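Local coordinates for protein ubiquitin-conjugating enzyme E2-21 kDa (Pichia angusta, PDB 5NL8) that probably catalyses the covalent attachment of ubiquitin to other proteins as an E2 conjugating enzyme and is probably needed for peroxisome biogenesis, at residues K81-G86 with V104-P109. Sequence-based numbering, arbitrary orientation.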
loop_
_atom_site.group_PDB
_atom_site.type_symbol
_atom_site.label_atom_id
_atom_site.label_comp_id
_atom_site.label_asym_id
_atom_site.label_seq_id
_atom_site.Cartn_x
_atom_site.Cartn_y
_atom_site.Cartn_z
ATOM N N LYS A 81 5.450 3.929 1.995
ATOM C CA LYS A 81 5.097 4.657 0.783
ATOM C C LYS A 81 4.640 3.715 -0.326
ATOM O O LYS A 81 5.045 2.555 -0.371
ATOM C CB LYS A 81 6.281 5.500 0.290
ATOM C CG LYS A 81 7.418 4.691 -0.330
ATOM C CD LYS A 81 8.481 5.592 -0.953
ATOM C CE LYS A 81 9.551 4.774 -1.668
ATOM N NZ LYS A 81 10.636 5.625 -2.232
ATOM N N PHE A 82 3.786 4.221 -1.214
ATOM C CA PHE A 82 3.433 3.501 -2.432
ATOM C C PHE A 82 4.559 3.595 -3.457
ATOM O O PHE A 82 5.233 4.622 -3.560
ATOM C CB PHE A 82 2.137 4.049 -3.037
ATOM C CG PHE A 82 0.899 3.613 -2.314
ATOM C CD1 PHE A 82 0.431 4.324 -1.220
ATOM C CD2 PHE A 82 0.204 2.489 -2.726
ATOM C CE1 PHE A 82 -0.710 3.917 -0.549
ATOM C CE2 PHE A 82 -0.935 2.075 -2.057
ATOM C CZ PHE A 82 -1.393 2.791 -0.967
ATOM N N VAL A 83 4.759 2.521 -4.211
ATOM C CA VAL A 83 5.726 2.522 -5.303
ATOM C C VAL A 83 5.120 3.192 -6.535
ATOM O O VAL A 83 4.217 2.649 -7.170
ATOM C CB VAL A 83 6.180 1.098 -5.665
ATOM C CG1 VAL A 83 7.101 1.125 -6.878
ATOM C CG2 VAL A 83 6.868 0.436 -4.473
ATOM N N VAL A 84 5.625 4.378 -6.853
ATOM C CA VAL A 84 5.128 5.181 -7.965
ATOM C C VAL A 84 6.230 5.405 -9.003
ATOM O O VAL A 84 7.321 5.857 -8.665
ATOM C CB VAL A 84 4.601 6.548 -7.468
ATOM C CG1 VAL A 84 4.212 7.436 -8.638
ATOM C CG2 VAL A 84 3.419 6.350 -6.515
ATOM N N PHE A 85 5.948 5.077 -10.261
ATOM C CA PHE A 85 6.916 5.268 -11.342
ATOM C C PHE A 85 6.512 6.431 -12.244
ATOM O O PHE A 85 5.357 6.847 -12.252
ATOM C CB PHE A 85 7.055 3.996 -12.186
ATOM C CG PHE A 85 7.681 2.836 -11.456
ATOM C CD1 PHE A 85 8.551 3.047 -10.400
ATOM C CD2 PHE A 85 7.396 1.532 -11.836
ATOM C CE1 PHE A 85 9.125 1.974 -9.729
ATOM C CE2 PHE A 85 7.966 0.455 -11.175
ATOM C CZ PHE A 85 8.830 0.677 -10.119
ATOM N N GLY A 86 7.468 6.948 -13.008
ATOM C CA GLY A 86 7.173 7.951 -14.014
ATOM C C GLY A 86 6.491 7.320 -15.212
ATOM O O GLY A 86 6.673 6.131 -15.480
ATOM N N VAL A 104 0.467 -4.866 -11.677
ATOM C CA VAL A 104 0.367 -3.912 -10.593
ATOM C C VAL A 104 0.196 -2.509 -11.177
ATOM O O VAL A 104 0.782 -2.184 -12.213
ATOM C CB VAL A 104 1.617 -3.965 -9.691
ATOM C CG1 VAL A 104 1.491 -3.006 -8.526
ATOM C CG2 VAL A 104 1.840 -5.381 -9.188
ATOM N N CYS A 105 -0.626 -1.694 -10.524
ATOM C CA CYS A 105 -0.779 -0.293 -10.901
ATOM C C CYS A 105 0.303 0.559 -10.245
ATOM O O CYS A 105 0.539 0.453 -9.044
ATOM C CB CYS A 105 -2.161 0.221 -10.511
ATOM S SG CYS A 105 -2.427 1.960 -10.923
ATOM N N TYR A 106 0.954 1.413 -11.029
ATOM C CA TYR A 106 2.091 2.173 -10.516
ATOM C C TYR A 106 1.825 3.672 -10.385
ATOM O O TYR A 106 2.751 4.479 -10.450
ATOM C CB TYR A 106 3.317 1.944 -11.401
ATOM C CG TYR A 106 3.891 0.558 -11.261
ATOM C CD1 TYR A 106 4.595 0.194 -10.122
ATOM C CD2 TYR A 106 3.725 -0.391 -12.262
ATOM C CE1 TYR A 106 5.121 -1.070 -9.983
ATOM C CE2 TYR A 106 4.249 -1.662 -12.130
ATOM C CZ TYR A 106 4.947 -1.994 -10.989
ATOM O OH TYR A 106 5.476 -3.254 -10.844
ATOM N N LYS A 107 0.558 4.033 -10.206
ATOM C CA LYS A 107 0.174 5.386 -9.819
ATOM C C LYS A 107 -0.880 5.275 -8.719
ATOM O O LYS A 107 -1.787 4.453 -8.819
ATOM C CB LYS A 107 -0.371 6.177 -11.012
ATOM C CG LYS A 107 0.640 6.482 -12.114
ATOM C CD LYS A 107 1.592 7.608 -11.725
ATOM C CE LYS A 107 2.433 8.047 -12.918
ATOM N NZ LYS A 107 3.442 9.088 -12.555
ATOM N N MET A 108 -0.758 6.080 -7.665
ATOM C CA MET A 108 -1.733 6.035 -6.575
ATOM C C MET A 108 -2.364 7.403 -6.320
ATOM O O MET A 108 -1.799 8.236 -5.612
ATOM C CB MET A 108 -1.084 5.502 -5.290
ATOM C CG MET A 108 -1.941 5.648 -4.024
ATOM S SD MET A 108 -3.657 5.105 -4.196
ATOM C CE MET A 108 -3.427 3.335 -4.258
ATOM N N PRO A 109 -3.545 7.641 -6.912
ATOM C CA PRO A 109 -4.318 8.861 -6.663
ATOM C C PRO A 109 -5.204 8.716 -5.429
ATOM O O PRO A 109 -6.191 7.976 -5.438
ATOM C CB PRO A 109 -5.150 9.010 -7.936
ATOM C CG PRO A 109 -5.350 7.617 -8.405
ATOM C CD PRO A 109 -4.148 6.814 -7.973
HETATM O O HOH W 1 2.287 0.502 -6.838
#
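Phe85 and Tyr106 both set CG opposite their own carbonyl carbon (chi1 -67° in Phe85); the two side chains run alongside each other in the same direction, and their rings overlap as an offset stack, centroids 4.6 Å apart and planes at 21°. Phe85 CE2 sits over the rim of the Tyr106 face, 3.4 Å from Tyr106 CE1, and Lys89 makes a cation-pi contact with the phenylalanine. Next to the stack, Phe85 N donates to Tyr106 O at 3.3 Å, and that oxygen also has a CA-H...O contact from Val84 CA. Lys107 bends at chi2 (-76°), so that its aliphatic chain crosses Val84 CG1 and its NZ returns to Phe85 O at 3.0 Å. The exit of the last strand of the UBC-fold meander is thereby tied to the segment following strand 104-105. At the inner end Met108 CG makes a CH-pi contact over the centre of the Phe82 ring, 3.8 Å from its centroid. Met108 SD, farther above this face at 4.7 Å from the centroid, adds a Met-aromatic contact, while Met108 CE packs 3.6 Å from Phe82 CE2; Leu146 of helix 135-147 walls the group. With an alanine at Phe82, Met108 CG and SD would probably lose the face they rest on, and a gap is likely to open toward Ile142 and Leu146. Beside this apolar end the backbone polar atoms are paired: the Lys107 ammonium and the Phe85 amide each hold a carbonyl of the opposite segment, and one water donates to both Val83 O and Cys105 O.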